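EreC (Klebsiella pneumoniae, PDB 6XCQ) probably inactivates macrolide antibiotics such as erythromycin by hydrolysing their macrocyclic lactone (ester) bond, and so is linked to macrolide resistance in its host. Local coordinates at residues I255-E260 and R281-A286. The protein carries 1 engineered substitution. Numbering follows the deposited sequence.
Sequences IEYTLE and RDSYMA
Tyr-257 and Tyr-284 meet because their first torsions swing both rings into the space between two helices: Tyr-257 carries CG beside its backbone N and opposite the carbonyl carbon (chi1 -84°), while Tyr-284 has CG trans to the backbone N (chi1 177°). The ring of Tyr-257, on helix 244-267, reaches across to helix 279-295 and lays its CD2 against Tyr-284 CB at 3.6 Å. Over one face of the same ring, displaced toward its rim, sits Tyr-284 CD1, which comes within 3.7 Å of Tyr-257 CG. With centroids 5.3 Å apart and planes inclined at 44°, the pair is neither a parallel stack nor a T-shape; the two rings touch through their CB-proximal halves and then diverge. Tyrosine suits position 257 because its flat ring spans the gap as an apolar surface and still carries a polar tip to the far side. There a bridging water lies in the plane of the ring, hydrogen-bonded to Tyr-257 OH at 2.7 Å. The same water donates a hydrogen bond to Ser-283 OG at 2.9 Å. The small serine can take part while remaining tied to its own helix, since its hydroxyl is also bonded to the carbonyl O of Val-280. A broad apolar ring suits the buried place of Tyr-284, whose CB and CD1 give Tyr-257 a surface to lie on; the propanediol bound near its side chain probably comes from the crystallisation liquor. Tyr-257 is partly exposed and also packs on Leu-157. Near the start of helix 279-295, Arg-281 makes salt bridges with Glu-98 and Asp-156. The contact thus joins two consecutive helices of the erythromycin esterase fold chiefly through one tyrosine pair. Its chemistry implies attachment mainly by dispersion and shape between the rings, with direction added at the partly exposed end by a single water linking two hydroxyls.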
ATOM      1  N   ILE A 255       9.716  11.032   7.422  1.00 14.14           N
ATOM      2  CA  ILE A 255      10.544  10.670   8.578  1.00 11.88           C
ATOM      3  C   ILE A 255       9.743  10.744   9.873  1.00 14.21           C
ATOM      4  O   ILE A 255       9.832   9.848  10.729  1.00 16.11           O
ATOM      5  CB  ILE A 255      11.795  11.561   8.654  1.00 17.93           C
ATOM      6  CG1 ILE A 255      12.716  11.303   7.463  1.00 15.21           C
ATOM      7  CG2 ILE A 255      12.531  11.321   9.952  1.00  8.33           C
ATOM      8  CD1 ILE A 255      13.571  12.578   7.037  1.00 12.57           C
ATOM      9  N   GLU A 256       8.950  11.806  10.044  1.00 12.81           N
ATOM     10  CA  GLU A 256       8.160  11.957  11.265  1.00 16.67           C
ATOM     11  C   GLU A 256       7.248  10.753  11.484  1.00 17.94           C
ATOM     12  O   GLU A 256       7.167  10.212  12.590  1.00 16.72           O
ATOM     13  CB  GLU A 256       7.334  13.235  11.201  1.00  9.98           C
ATOM     14  CG  GLU A 256       6.382  13.443  12.371  1.00 16.01           C
ATOM     15  CD  GLU A 256       5.358  14.546  12.077  1.00 31.04           C
ATOM     16  OE1 GLU A 256       5.087  15.393  12.959  1.00 20.79           O
ATOM     17  OE2 GLU A 256       4.817  14.561  10.948  1.00 32.46           O
ATOM     18  N   TYR A 257       6.539  10.330  10.440  1.00 24.04           N
ATOM     19  CA  TYR A 257       5.635   9.193  10.597  1.00 14.22           C
ATOM     20  C   TYR A 257       6.399   7.879  10.675  1.00 16.44           C
ATOM     21  O   TYR A 257       5.897   6.905  11.258  1.00 14.92           O
ATOM     22  CB  TYR A 257       4.617   9.178   9.458  1.00 15.13           C
ATOM     23  CG  TYR A 257       3.407  10.074   9.705  1.00 16.01           C
ATOM     24  CD1 TYR A 257       3.480  11.460   9.538  1.00 18.88           C
ATOM     25  CD2 TYR A 257       2.197   9.529  10.113  1.00 16.88           C
ATOM     26  CE1 TYR A 257       2.361  12.283   9.771  1.00 17.20           C
ATOM     27  CE2 TYR A 257       1.088  10.322  10.339  1.00 17.52           C
ATOM     28  CZ  TYR A 257       1.168  11.693  10.174  1.00 16.33           C
ATOM     29  OH  TYR A 257       0.054  12.444  10.423  1.00 16.00           O
ATOM     30  N   THR A 258       7.611   7.822  10.116  1.00 16.41           N
ATOM     31  CA  THR A 258       8.409   6.604  10.265  1.00 19.52           C
ATOM     32  C   THR A 258       8.807   6.380  11.718  1.00 20.97           C
ATOM     33  O   THR A 258       8.663   5.273  12.251  1.00 15.28           O
ATOM     34  CB  THR A 258       9.644   6.660   9.370  1.00 12.62           C
ATOM     35  OG1 THR A 258       9.221   6.626   8.010  1.00 15.12           O
ATOM     36  CG2 THR A 258      10.520   5.457   9.620  1.00 24.40           C
ATOM     37  N   LEU A 259       9.294   7.428  12.388  1.00 17.87           N
ATOM     38  CA  LEU A 259       9.669   7.299  13.795  1.00 14.86           C
ATOM     39  C   LEU A 259       8.464   6.939  14.670  1.00 18.09           C
ATOM     40  O   LEU A 259       8.566   6.093  15.570  1.00 20.01           O
ATOM     41  CB  LEU A 259      10.330   8.599  14.281  1.00 15.92           C
ATOM     42  CG  LEU A 259      11.623   9.045  13.572  1.00 19.62           C
ATOM     43  CD1 LEU A 259      12.384  10.128  14.370  1.00 15.39           C
ATOM     44  CD2 LEU A 259      12.543   7.850  13.276  1.00 17.85           C
ATOM     45  N   GLU A 260       7.313   7.571  14.432  1.00 16.83           N
ATOM     46  CA  GLU A 260       6.146   7.254  15.255  1.00 14.90           C
ATOM     47  C   GLU A 260       5.680   5.820  14.998  1.00 19.07           C
ATOM     48  O   GLU A 260       5.297   5.104  15.931  1.00 15.98           O
ATOM     49  CB  GLU A 260       5.028   8.262  14.989  1.00 22.30           C
ATOM     50  CG  GLU A 260       3.682   7.926  15.650  1.00 16.72           C
ATOM     51  CD  GLU A 260       3.735   7.856  17.175  1.00 28.24           C
ATOM     52  OE1 GLU A 260       4.775   8.192  17.787  1.00 28.81           O
ATOM     53  OE2 GLU A 260       2.709   7.457  17.768  1.00 27.04           O
ATOM     54  N   ARG A 281       0.047   4.910  10.511  1.00 15.89           N
ATOM     55  CA  ARG A 281       0.606   4.694   9.177  1.00 12.13           C
ATOM     56  C   ARG A 281      -0.456   4.833   8.087  1.00 11.29           C
ATOM     57  O   ARG A 281      -0.201   5.450   7.046  1.00 14.21           O
ATOM     58  CB  ARG A 281       1.273   3.322   9.088  1.00 18.49           C
ATOM     59  CG  ARG A 281       1.782   3.019   7.689  1.00 18.95           C
ATOM     60  CD  ARG A 281       2.321   1.620   7.535  1.00 29.08           C
ATOM     61  NE  ARG A 281       2.137   1.148   6.162  1.00 36.32           N
ATOM     62  CZ  ARG A 281       1.198   0.287   5.773  1.00 38.59           C
ATOM     63  NH1 ARG A 281       0.349  -0.239   6.657  1.00 24.73           N
ATOM     64  NH2 ARG A 281       1.127  -0.066   4.493  1.00 26.16           N
ATOM     65  N   ASP A 282      -1.651   4.263   8.291  1.00 11.84           N
ATOM     66  CA  ASP A 282      -2.671   4.379   7.243  1.00 13.73           C
ATOM     67  C   ASP A 282      -3.126   5.817   7.038  1.00 15.77           C
ATOM     68  O   ASP A 282      -3.561   6.176   5.937  1.00 13.70           O
ATOM     69  CB  ASP A 282      -3.910   3.535   7.527  1.00 12.55           C
ATOM     70  CG  ASP A 282      -3.771   2.093   7.044  1.00 24.80           C
ATOM     71  OD1 ASP A 282      -2.746   1.454   7.352  1.00 26.29           O
ATOM     72  OD2 ASP A 282      -4.656   1.645   6.286  1.00 12.84           O
ATOM     73  N   SER A 283      -3.080   6.649   8.074  1.00 15.89           N
ATOM     74  CA  SER A 283      -3.482   8.033   7.838  1.00 15.10           C
ATOM     75  C   SER A 283      -2.400   8.793   7.077  1.00 13.75           C
ATOM     76  O   SER A 283      -2.716   9.692   6.300  1.00 14.80           O
ATOM     77  CB  SER A 283      -3.820   8.743   9.155  1.00 18.98           C
ATOM     78  OG  SER A 283      -2.670   9.009   9.938  1.00 20.50           O
ATOM     79  N   TYR A 284      -1.130   8.433   7.276  1.00 14.26           N
ATOM     80  CA  TYR A 284      -0.073   8.948   6.414  1.00 17.35           C
ATOM     81  C   TYR A 284      -0.354   8.640   4.949  1.00 19.08           C
ATOM     82  O   TYR A 284      -0.364   9.544   4.106  1.00 14.26           O
ATOM     83  CB  TYR A 284       1.280   8.367   6.825  1.00 17.90           C
ATOM     84  CG  TYR A 284       2.379   8.815   5.906  1.00 19.97           C
ATOM     85  CD1 TYR A 284       2.980  10.057   6.080  1.00 18.05           C
ATOM     86  CD2 TYR A 284       2.801   8.018   4.843  1.00 19.46           C
ATOM     87  CE1 TYR A 284       3.983  10.493   5.239  1.00 28.49           C
ATOM     88  CE2 TYR A 284       3.807   8.440   3.998  1.00 22.13           C
ATOM     89  CZ  TYR A 284       4.394   9.682   4.202  1.00 31.25           C
ATOM     90  OH  TYR A 284       5.394  10.129   3.373  1.00 24.15           O
ATOM     91  N   MET A 285      -0.571   7.356   4.625  1.00 11.90           N
ATOM     92  CA  MET A 285      -0.886   6.968   3.250  1.00 15.11           C
ATOM     93  C   MET A 285      -2.064   7.758   2.679  1.00 15.39           C
ATOM     94  O   MET A 285      -2.008   8.228   1.537  1.00 16.89           O
ATOM     95  CB  MET A 285      -1.178   5.463   3.186  1.00 15.98           C
ATOM     96  CG  MET A 285       0.085   4.637   3.369  1.00 19.43           C
ATOM     97  SD  MET A 285      -0.163   2.921   2.925  1.00 35.77           S
ATOM     98  CE  MET A 285      -1.154   2.476   4.310  1.00 14.32           C
ATOM     99  N   ALA A 286      -3.150   7.896   3.453  1.00 14.71           N
ATOM    100  CA  ALA A 286      -4.300   8.668   2.979  1.00 12.41           C
ATOM    101  C   ALA A 286      -3.908  10.112   2.694  1.00 12.52           C
ATOM    102  O   ALA A 286      -4.366  10.706   1.710  1.00 16.76           O
ATOM    103  CB  ALA A 286      -5.439   8.636   3.999  1.00 12.07           C
TER
HETATM  104  O   HOH W   1      -1.884  11.163  11.724  1.00 19.56           O